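Type II restriction enzyme NlaIV (Neisseria lactamica, PDB 6QM2) recognises the double-stranded DNA sequence 5'-GGNNCC-3' and cuts it in the middle, leaving blunt ends with 5'-phosphates. Local coordinates at residues T69-F77 with A105-E113; F94-I104 with K141-T152. One frame throughout, in Å; residues are numbered along the deposited sequence.

Contact 1. Residues T69-F77 with A105-E113. With NA (sodium ion), chain B.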
loop_
_atom_site.group_PDB
_atom_site.type_symbol
_atom_site.label_atom_id
_atom_site.label_comp_id
_atom_site.label_asym_id
_atom_site.label_seq_id
_atom_site.Cartn_x
_atom_site.Cartn_y
_atom_site.Cartn_z
ATOM N N THR A 69 -17.461 -12.839 -2.071
ATOM C CA THR A 69 -17.788 -11.415 -2.157
ATOM C C THR A 69 -17.520 -10.651 -0.843
ATOM O O THR A 69 -17.642 -9.425 -0.810
ATOM C CB THR A 69 -19.267 -11.226 -2.558
ATOM O OG1 THR A 69 -20.120 -11.732 -1.522
ATOM C CG2 THR A 69 -19.572 -11.962 -3.867
ATOM N N ASN A 70 -17.167 -11.374 0.224
ATOM C CA ASN A 70 -16.915 -10.805 1.547
ATOM C C ASN A 70 -15.433 -10.983 1.885
ATOM O O ASN A 70 -14.984 -12.111 2.080
ATOM C CB ASN A 70 -17.802 -11.533 2.572
ATOM C CG ASN A 70 -17.699 -10.963 3.981
ATOM O OD1 ASN A 70 -16.967 -10.007 4.244
ATOM N ND2 ASN A 70 -18.451 -11.556 4.900
ATOM N N THR A 71 -14.678 -9.888 1.956
ATOM C CA THR A 71 -13.251 -9.952 2.321
ATOM C C THR A 71 -13.004 -10.183 3.821
ATOM O O THR A 71 -11.951 -10.703 4.198
ATOM C CB THR A 71 -12.508 -8.671 1.900
ATOM O OG1 THR A 71 -13.173 -7.528 2.452
ATOM C CG2 THR A 71 -12.457 -8.553 0.382
ATOM N N GLN A 72 -13.967 -9.801 4.664
ATOM C CA GLN A 72 -13.812 -9.863 6.128
ATOM C C GLN A 72 -13.927 -11.264 6.743
ATOM O O GLN A 72 -13.396 -11.501 7.831
ATOM C CB GLN A 72 -14.827 -8.942 6.811
ATOM C CG GLN A 72 -14.717 -7.481 6.398
ATOM C CD GLN A 72 -15.113 -6.529 7.509
ATOM O OE1 GLN A 72 -14.407 -6.406 8.508
ATOM N NE2 GLN A 72 -16.239 -5.847 7.339
ATOM N N MET A 73 -14.607 -12.179 6.052
ATOM C CA MET A 73 -14.894 -13.523 6.568
ATOM C C MET A 73 -14.313 -14.582 5.636
ATOM O O MET A 73 -14.185 -14.323 4.440
ATOM C CB MET A 73 -16.418 -13.695 6.655
ATOM C CG MET A 73 -16.915 -14.316 7.944
ATOM S SD MET A 73 -16.419 -13.313 9.355
ATOM C CE MET A 73 -16.308 -14.585 10.592
ATOM N N PRO A 74 -13.954 -15.777 6.158
ATOM C CA PRO A 74 -13.609 -16.857 5.223
ATOM C C PRO A 74 -14.849 -17.396 4.484
ATOM O O PRO A 74 -15.977 -17.167 4.938
ATOM C CB PRO A 74 -12.995 -17.930 6.134
ATOM C CG PRO A 74 -13.585 -17.672 7.477
ATOM C CD PRO A 74 -13.725 -16.179 7.560
ATOM N N PRO A 75 -14.657 -18.085 3.340
ATOM C CA PRO A 75 -13.418 -18.413 2.639
ATOM C C PRO A 75 -13.093 -17.392 1.544
ATOM O O PRO A 75 -13.778 -16.375 1.431
ATOM C CB PRO A 75 -13.751 -19.766 2.013
ATOM C CG PRO A 75 -15.203 -19.649 1.676
ATOM C CD PRO A 75 -15.817 -18.638 2.617
ATOM N N ASP A 76 -12.042 -17.654 0.774
ATOM C CA ASP A 76 -11.713 -16.861 -0.412
ATOM C C ASP A 76 -12.255 -17.534 -1.668
ATOM O O ASP A 76 -12.802 -16.861 -2.546
ATOM C CB ASP A 76 -10.196 -16.660 -0.536
ATOM C CG ASP A 76 -9.620 -15.795 0.581
ATOM O OD1 ASP A 76 -10.242 -14.768 0.935
ATOM O OD2 ASP A 76 -8.531 -16.138 1.097
ATOM N N PHE A 77 -12.095 -18.855 -1.752
ATOM C CA PHE A 77 -12.593 -19.640 -2.879
ATOM C C PHE A 77 -13.538 -20.749 -2.434
ATOM O O PHE A 77 -13.323 -21.386 -1.400
ATOM C CB PHE A 77 -11.431 -20.268 -3.639
ATOM C CG PHE A 77 -10.449 -19.272 -4.180
ATOM C CD1 PHE A 77 -10.811 -18.420 -5.218
ATOM C CD2 PHE A 77 -9.159 -19.192 -3.666
ATOM C CE1 PHE A 77 -9.909 -17.501 -5.730
ATOM C CE2 PHE A 77 -8.252 -18.276 -4.175
ATOM C CZ PHE A 77 -8.627 -17.431 -5.207
ATOM N N ALA A 105 -9.865 -13.627 11.640
ATOM C CA ALA A 105 -11.140 -12.920 11.470
ATOM C C ALA A 105 -11.459 -12.090 12.709
ATOM O O ALA A 105 -10.955 -12.378 13.792
ATOM C CB ALA A 105 -12.268 -13.911 11.218
ATOM N N ASP A 106 -12.305 -11.072 12.551
ATOM C CA ASP A 106 -12.854 -10.345 13.698
ATOM C C ASP A 106 -13.522 -11.358 14.615
ATOM O O ASP A 106 -14.295 -12.186 14.141
ATOM C CB ASP A 106 -13.881 -9.299 13.252
ATOM C CG ASP A 106 -14.554 -8.589 14.429
ATOM O OD1 ASP A 106 -13.843 -8.175 15.368
ATOM O OD2 ASP A 106 -15.795 -8.440 14.421
ATOM N N PHE A 107 -13.213 -11.311 15.909
ATOM C CA PHE A 107 -13.764 -12.285 16.852
ATOM C C PHE A 107 -15.290 -12.205 16.979
ATOM O O PHE A 107 -15.957 -13.242 16.991
ATOM C CB PHE A 107 -13.122 -12.175 18.241
ATOM C CG PHE A 107 -13.729 -13.113 19.243
ATOM C CD1 PHE A 107 -13.336 -14.447 19.287
ATOM C CD2 PHE A 107 -14.738 -12.681 20.100
ATOM C CE1 PHE A 107 -13.917 -15.327 20.187
ATOM C CE2 PHE A 107 -15.324 -13.557 21.001
ATOM C CZ PHE A 107 -14.913 -14.882 21.043
ATOM N N LYS A 108 -15.842 -10.996 17.084
ATOM C CA LYS A 108 -17.294 -10.858 17.246
ATOM C C LYS A 108 -18.021 -11.484 16.063
ATOM O O LYS A 108 -18.975 -12.232 16.255
ATOM C CB LYS A 108 -17.731 -9.400 17.435
ATOM C CG LYS A 108 -19.252 -9.212 17.434
ATOM C CD LYS A 108 -19.742 -8.141 18.401
ATOM C CE LYS A 108 -19.118 -6.775 18.139
ATOM N NZ LYS A 108 -19.787 -5.699 18.924
ATOM N N MET A 109 -17.559 -11.184 14.853
ATOM C CA MET A 109 -18.157 -11.743 13.641
ATOM C C MET A 109 -18.022 -13.262 13.577
ATOM O O MET A 109 -18.973 -13.951 13.207
ATOM C CB MET A 109 -17.536 -11.121 12.387
ATOM C CG MET A 109 -17.990 -9.700 12.104
ATOM S SD MET A 109 -17.165 -9.039 10.644
ATOM C CE MET A 109 -18.081 -9.842 9.324
ATOM N N TYR A 110 -16.847 -13.768 13.947
ATOM C CA TYR A 110 -16.522 -15.198 13.843
ATOM C C TYR A 110 -17.237 -16.055 14.872
ATOM O O TYR A 110 -17.646 -17.162 14.551
ATOM C CB TYR A 110 -15.006 -15.398 13.932
ATOM C CG TYR A 110 -14.503 -16.766 13.526
ATOM C CD1 TYR A 110 -14.173 -17.043 12.202
ATOM C CD2 TYR A 110 -14.318 -17.773 14.472
ATOM C CE1 TYR A 110 -13.694 -18.290 11.825
ATOM C CE2 TYR A 110 -13.834 -19.022 14.107
ATOM C CZ TYR A 110 -13.524 -19.275 12.782
ATOM O OH TYR A 110 -13.050 -20.509 12.415
ATOM N N SER A 111 -17.389 -15.549 16.094
ATOM C CA SER A 111 -18.160 -16.253 17.120
ATOM C C SER A 111 -19.636 -16.424 16.716
ATOM O O SER A 111 -20.228 -17.466 17.001
ATOM C CB SER A 111 -18.032 -15.567 18.491
ATOM O OG SER A 111 -18.343 -14.188 18.426
ATOM N N ASP A 112 -20.211 -15.418 16.051
ATOM C CA ASP A 112 -21.584 -15.502 15.520
ATOM C C ASP A 112 -21.663 -16.385 14.284
ATOM O O ASP A 112 -22.599 -17.166 14.139
ATOM C CB ASP A 112 -22.142 -14.113 15.168
ATOM C CG ASP A 112 -22.403 -13.247 16.393
ATOM O OD1 ASP A 112 -22.428 -13.770 17.530
ATOM O OD2 ASP A 112 -22.591 -12.024 16.216
ATOM N N GLU A 113 -20.685 -16.235 13.394
ATOM C CA GLU A 113 -20.630 -16.976 12.132
ATOM C C GLU A 113 -20.654 -18.487 12.346
ATOM O O GLU A 113 -21.414 -19.182 11.680
ATOM C CB GLU A 113 -19.370 -16.576 11.347
ATOM C CG GLU A 113 -19.126 -17.290 10.013
ATOM C CD GLU A 113 -19.823 -16.643 8.831
ATOM O OE1 GLU A 113 -20.873 -15.987 9.023
ATOM O OE2 GLU A 113 -19.307 -16.805 7.703
HETATM NA NA NA B . -14.645 -14.246 2.378
HETATM O O HOH W 1 -12.717 -9.995 9.923
HETATM O O HOH W 2 -12.813 -13.456 0.837
#
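Met73, in a sodium-binding loop of this PD-(D/E)XK-clan nuclease, sends its side chain against helix 107-116 at Met109, Tyr110 and Glu113, a worked example of one flexible side chain joining an irregular loop to a helix. The apolar contacts gather round its thioether. With the chain bent at chi2 (59°), SD passes Met109 CE at 3.8 Å, the two methionines sliding by each other in opposite directions. The Met73 methyl CE rests 3.6 Å from Tyr110 CD1 and 4.1 Å from Ala105 CB, while Pro74 CG comes to the edge of the Tyr110 ring. On the flank, the Glu113 side chain slides past Met73 the opposite way, with Glu113 OE2 3.5 Å from Met73 CG. Polar contact is made through one water, which donates to Gln72 O and accepts from Asp106 N. Asp106 also N-caps the helix, its OD2 taking Met109 N from above the carboxylate plane. Within the loop, an Asx turn joins Asn70 OD1 to Gln72 N, and a cis peptide precedes Pro75. Ser68 OG, the carbonyls of Asn70 and Pro75 and a second water, which also donates to Asp76 OD1, help surround the sodium. Met73 thus works in two directions, for its own carbonyl O meets the sodium at 2.1 Å.

Contact 2. Residues F94-I104 with K141-T152. With K (potassium ion), chain C.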
loop_
_atom_site.group_PDB
_atom_site.type_symbol
_atom_site.label_atom_id
_atom_site.label_comp_id
_atom_site.label_asym_id
_atom_site.label_seq_id
_atom_site.Cartn_x
_atom_site.Cartn_y
_atom_site.Cartn_z
ATOM N N PHE A 94 2.351 -14.530 4.286
ATOM C CA PHE A 94 3.165 -13.734 5.199
ATOM C C PHE A 94 4.640 -13.844 4.830
ATOM O O PHE A 94 5.081 -14.866 4.295
ATOM C CB PHE A 94 2.932 -14.161 6.655
ATOM C CG PHE A 94 3.498 -15.516 7.002
ATOM C CD1 PHE A 94 2.859 -16.677 6.591
ATOM C CD2 PHE A 94 4.663 -15.631 7.754
ATOM C CE1 PHE A 94 3.372 -17.927 6.915
ATOM C CE2 PHE A 94 5.181 -16.877 8.081
ATOM C CZ PHE A 94 4.534 -18.028 7.661
ATOM N N ASN A 95 5.390 -12.778 5.106
ATOM C CA ASN A 95 6.831 -12.775 4.899
ATOM C C ASN A 95 7.455 -13.759 5.887
ATOM O O ASN A 95 7.303 -13.598 7.098
ATOM C CB ASN A 95 7.406 -11.370 5.102
ATOM C CG ASN A 95 8.896 -11.307 4.828
ATOM O OD1 ASN A 95 9.704 -11.382 5.750
ATOM N ND2 ASN A 95 9.266 -11.197 3.556
ATOM N N ARG A 96 8.144 -14.770 5.359
ATOM C CA ARG A 96 8.665 -15.884 6.161
ATOM C C ARG A 96 9.734 -15.471 7.187
ATOM O O ARG A 96 9.911 -16.164 8.187
ATOM C CB ARG A 96 9.199 -16.988 5.229
ATOM C CG ARG A 96 9.722 -18.263 5.891
ATOM C CD ARG A 96 8.633 -19.085 6.560
ATOM N NE ARG A 96 9.189 -20.090 7.469
ATOM C CZ ARG A 96 9.653 -19.849 8.699
ATOM N NH1 ARG A 96 9.654 -18.619 9.214
ATOM N NH2 ARG A 96 10.132 -20.852 9.428
ATOM N N ASN A 97 10.426 -14.351 6.956
ATOM C CA ASN A 97 11.487 -13.886 7.873
ATOM C C ASN A 97 10.952 -13.487 9.255
ATOM O O ASN A 97 11.645 -13.674 10.258
ATOM C CB ASN A 97 12.283 -12.714 7.276
ATOM C CG ASN A 97 12.842 -13.021 5.896
ATOM O OD1 ASN A 97 12.671 -12.239 4.959
ATOM N ND2 ASN A 97 13.500 -14.168 5.760
ATOM N N ALA A 98 9.734 -12.940 9.295
ATOM C CA ALA A 98 9.045 -12.597 10.547
ATOM C C ALA A 98 7.871 -13.545 10.826
ATOM O O ALA A 98 7.532 -14.390 9.997
ATOM C CB ALA A 98 8.559 -11.157 10.488
ATOM N N SER A 99 7.259 -13.390 12.002
ATOM C CA SER A 99 6.081 -14.180 12.397
ATOM C C SER A 99 4.851 -13.844 11.541
ATOM O O SER A 99 4.815 -12.776 10.925
ATOM C CB SER A 99 5.755 -13.954 13.879
ATOM O OG SER A 99 6.747 -14.535 14.704
ATOM N N PRO A 100 3.842 -14.749 11.502
ATOM C CA PRO A 100 2.674 -14.532 10.630
ATOM C C PRO A 100 1.877 -13.251 10.929
ATOM O O PRO A 100 1.356 -13.086 12.035
ATOM C CB PRO A 100 1.817 -15.784 10.867
ATOM C CG PRO A 100 2.767 -16.810 11.370
ATOM C CD PRO A 100 3.749 -16.048 12.199
ATOM N N GLY A 101 1.801 -12.367 9.934
ATOM C CA GLY A 101 1.159 -11.060 10.070
ATOM C C GLY A 101 -0.314 -11.006 9.700
ATOM O O GLY A 101 -0.961 -9.973 9.899
ATOM N N PHE A 102 -0.844 -12.099 9.149
ATOM C CA PHE A 102 -2.257 -12.158 8.748
ATOM C C PHE A 102 -3.179 -12.339 9.950
ATOM O O PHE A 102 -2.749 -12.771 11.019
ATOM C CB PHE A 102 -2.515 -13.252 7.689
ATOM C CG PHE A 102 -2.241 -14.666 8.158
ATOM C CD1 PHE A 102 -3.200 -15.384 8.876
ATOM C CD2 PHE A 102 -1.038 -15.296 7.844
ATOM C CE1 PHE A 102 -2.947 -16.682 9.294
ATOM C CE2 PHE A 102 -0.784 -16.596 8.259
ATOM C CZ PHE A 102 -1.738 -17.290 8.982
ATOM N N ASP A 103 -4.446 -11.995 9.747
ATOM C CA ASP A 103 -5.494 -12.176 10.745
ATOM C C ASP A 103 -6.399 -13.332 10.324
ATOM O O ASP A 103 -6.543 -13.614 9.136
ATOM C CB ASP A 103 -6.321 -10.893 10.876
ATOM C CG ASP A 103 -5.478 -9.691 11.278
ATOM O OD1 ASP A 103 -4.757 -9.776 12.298
ATOM O OD2 ASP A 103 -5.548 -8.660 10.573
ATOM N N ILE A 104 -7.009 -13.997 11.299
ATOM C CA ILE A 104 -7.984 -15.044 11.017
ATOM C C ILE A 104 -9.312 -14.363 10.678
ATOM O O ILE A 104 -9.801 -14.479 9.552
ATOM C CB ILE A 104 -8.145 -16.035 12.201
ATOM C CG1 ILE A 104 -6.787 -16.607 12.642
ATOM C CG2 ILE A 104 -9.107 -17.160 11.837
ATOM C CD1 ILE A 104 -5.919 -17.130 11.517
ATOM N N LYS A 141 9.177 -19.827 0.231
ATOM C CA LYS A 141 10.046 -20.638 1.098
ATOM C C LYS A 141 9.317 -21.824 1.733
ATOM O O LYS A 141 9.891 -22.904 1.858
ATOM C CB LYS A 141 10.698 -19.777 2.190
ATOM C CG LYS A 141 11.806 -18.858 1.676
ATOM C CD LYS A 141 12.590 -18.209 2.812
ATOM C CE LYS A 141 13.620 -19.155 3.423
ATOM N NZ LYS A 141 13.963 -18.787 4.826
ATOM N N ASP A 142 8.067 -21.610 2.141
ATOM C CA ASP A 142 7.223 -22.664 2.712
ATOM C C ASP A 142 5.799 -22.593 2.157
ATOM O O ASP A 142 5.338 -21.533 1.726
ATOM C CB ASP A 142 7.169 -22.531 4.237
ATOM C CG ASP A 142 8.454 -22.972 4.917
ATOM O OD1 ASP A 142 8.874 -24.127 4.706
ATOM O OD2 ASP A 142 9.029 -22.170 5.686
ATOM N N LEU A 143 5.120 -23.739 2.165
ATOM C CA LEU A 143 3.693 -23.820 1.846
ATOM C C LEU A 143 3.022 -24.779 2.823
ATOM O O LEU A 143 3.569 -25.843 3.124
ATOM C CB LEU A 143 3.475 -24.288 0.404
ATOM C CG LEU A 143 2.050 -24.134 -0.148
ATOM C CD1 LEU A 143 1.713 -22.673 -0.411
ATOM C CD2 LEU A 143 1.855 -24.941 -1.424
ATOM N N TRP A 144 1.848 -24.392 3.319
ATOM C CA TRP A 144 1.078 -25.208 4.260
ATOM C C TRP A 144 -0.384 -25.306 3.847
ATOM O O TRP A 144 -0.921 -24.394 3.213
ATOM C CB TRP A 144 1.117 -24.602 5.662
ATOM C CG TRP A 144 2.456 -24.556 6.327
ATOM C CD1 TRP A 144 3.054 -25.557 7.037
ATOM C CD2 TRP A 144 3.340 -23.431 6.394
ATOM N NE1 TRP A 144 4.264 -25.130 7.530
ATOM C CE2 TRP A 144 4.466 -23.830 7.149
ATOM C CE3 TRP A 144 3.295 -22.127 5.882
ATOM C CZ2 TRP A 144 5.539 -22.970 7.406
ATOM C CZ3 TRP A 144 4.363 -21.270 6.139
ATOM C CH2 TRP A 144 5.468 -21.696 6.896
ATOM N N LEU A 145 -1.009 -26.424 4.218
ATOM C CA LEU A 145 -2.464 -26.578 4.190
ATOM C C LEU A 145 -2.894 -26.974 5.595
ATOM O O LEU A 145 -2.576 -28.073 6.057
ATOM C CB LEU A 145 -2.895 -27.639 3.172
ATOM C CG LEU A 145 -4.403 -27.710 2.886
ATOM C CD1 LEU A 145 -4.885 -26.478 2.129
ATOM C CD2 LEU A 145 -4.740 -28.972 2.112
ATOM N N LYS A 146 -3.589 -26.066 6.279
ATOM C CA LYS A 146 -3.943 -26.249 7.688
ATOM C C LYS A 146 -5.398 -25.861 7.952
ATOM O O LYS A 146 -6.006 -25.123 7.172
ATOM C CB LYS A 146 -3.020 -25.399 8.572
ATOM C CG LYS A 146 -1.534 -25.741 8.487
ATOM C CD LYS A 146 -1.134 -26.803 9.502
ATOM C CE LYS A 146 0.104 -27.566 9.060
ATOM N NZ LYS A 146 0.535 -28.541 10.097
ATOM N N LYS A 147 -5.947 -26.378 9.051
ATOM C CA LYS A 147 -7.249 -25.939 9.578
ATOM C C LYS A 147 -7.041 -24.743 10.506
ATOM O O LYS A 147 -5.929 -24.512 10.979
ATOM C CB LYS A 147 -7.956 -27.076 10.335
ATOM C CG LYS A 147 -8.926 -27.901 9.498
ATOM C CD LYS A 147 -8.239 -28.657 8.370
ATOM C CE LYS A 147 -9.209 -29.583 7.646
ATOM N NZ LYS A 147 -10.338 -28.862 6.993
ATOM N N VAL A 148 -8.111 -23.995 10.772
ATOM C CA VAL A 148 -8.050 -22.815 11.662
ATOM C C VAL A 148 -7.531 -23.155 13.067
ATOM O O VAL A 148 -6.796 -22.373 13.659
ATOM C CB VAL A 148 -9.418 -22.074 11.759
ATOM C CG1 VAL A 148 -10.469 -22.894 12.508
ATOM C CG2 VAL A 148 -9.250 -20.705 12.407
ATOM N N TRP A 149 -7.917 -24.321 13.578
ATOM C CA TRP A 149 -7.482 -24.788 14.904
ATOM C C TRP A 149 -5.992 -25.161 14.951
ATOM O O TRP A 149 -5.378 -25.102 16.013
ATOM C CB TRP A 149 -8.373 -25.938 15.441
ATOM C CG TRP A 149 -8.651 -27.099 14.499
ATOM C CD1 TRP A 149 -9.689 -27.203 13.604
ATOM C CD2 TRP A 149 -7.910 -28.317 14.389
ATOM N NE1 TRP A 149 -9.620 -28.395 12.929
ATOM C CE2 TRP A 149 -8.540 -29.102 13.392
ATOM C CE3 TRP A 149 -6.765 -28.820 15.026
ATOM C CZ2 TRP A 149 -8.066 -30.368 13.020
ATOM C CZ3 TRP A 149 -6.289 -30.083 14.653
ATOM C CH2 TRP A 149 -6.943 -30.840 13.660
ATOM N N GLN A 150 -5.416 -25.526 13.805
ATOM C CA GLN A 150 -3.983 -25.847 13.709
ATOM C C GLN A 150 -3.058 -24.619 13.684
ATOM O O GLN A 150 -1.859 -24.751 13.928
ATOM C CB GLN A 150 -3.704 -26.708 12.469
ATOM C CG GLN A 150 -4.323 -28.095 12.519
ATOM C CD GLN A 150 -4.010 -28.911 11.280
ATOM O OE1 GLN A 150 -4.305 -28.496 10.159
ATOM N NE2 GLN A 150 -3.410 -30.076 11.478
ATOM N N ILE A 151 -3.604 -23.440 13.388
ATOM C CA ILE A 151 -2.803 -22.215 13.291
ATOM C C ILE A 151 -3.155 -21.168 14.353
ATOM O O ILE A 151 -2.753 -20.014 14.223
ATOM C CB ILE A 151 -2.878 -21.604 11.867
ATOM C CG1 ILE A 151 -4.271 -21.029 11.559
ATOM C CG2 ILE A 151 -2.497 -22.653 10.831
ATOM C CD1 ILE A 151 -4.380 -20.407 10.184
ATOM N N THR A 152 -3.895 -21.559 15.391
ATOM C CA THR A 152 -4.210 -20.663 16.507
ATOM C C THR A 152 -3.899 -21.339 17.830
ATOM O O THR A 152 -3.738 -22.558 17.901
ATOM C CB THR A 152 -5.688 -20.220 16.518
ATOM O OG1 THR A 152 -6.535 -21.364 16.366
ATOM C CG2 THR A 152 -5.961 -19.231 15.404
HETATM K K K C . -10.308 -13.180 6.610
HETATM O O HOH W 3 -9.733 -10.930 8.699
#
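Arg96 meets Asp142 through NE rather than through its terminal nitrogens, giving a salt bridge made through one hydrogen bond. NE donates to OD2 over 2.7 Å, almost within the guanidinium plane and nearly along the C-O axis of the carboxylate, whose plane is turned 34° from the guanidinium. The bend of the arginine at chi2 (68°) helps set NE over the strand. Tyr178 adds a cation-pi contact, and Trp144 presents CH2 4.1 Å from NE. Beside the salt bridge, Phe94 and Trp144 meet rim to rim, CE1 to CZ3 at 3.6 Å, with planes only 19° apart and neither ring over the other. Pro100 CG lies against one face of Phe94. These side chains span strand 124-132, which separates strands 88-95 and 138-147 in the mixed sheet. Farther along, the contact turns aliphatic. Ile104 sets CG2 3.6 Å from Val148 CG2 and CD1 3.9 Å from Ile151 CD1; the latter methyl also reaches the edge of Phe102. Ile104 O, meanwhile, faces a potassium ion at a long 3.3 Å, shared with Glu90. The chemistry is thus graded from ionic to apolar, and the Asp142 carboxylate probably eases the repulsion between Arg96 and Lys141, whose NZ lies 5.6 Å from Arg96 NE.

Followed from the N terminus, the chain supplies residues 69-77, then 94-104, then 105-113 and last 141-152, so the two contacts cross rather than nest. Contact 1 closes a loop that takes in strand 88-95 and the irregular stretch after it, up to residue 104; contact 2 closes one that contains helix 107-116 and strand 124-132. Residues 94-104 lead straight into 105-113, making the two loops share a joint. Contact 1 ties the metal-binding loop to the helix, and contact 2 ties the end of strand 88-95 and the loop after it to edge strand 138-147 and the turn that follows. Although their centres lie about 17 Å apart, the contacts touch where Tyr110 OH packs 3.5 Å from Val148 CG1.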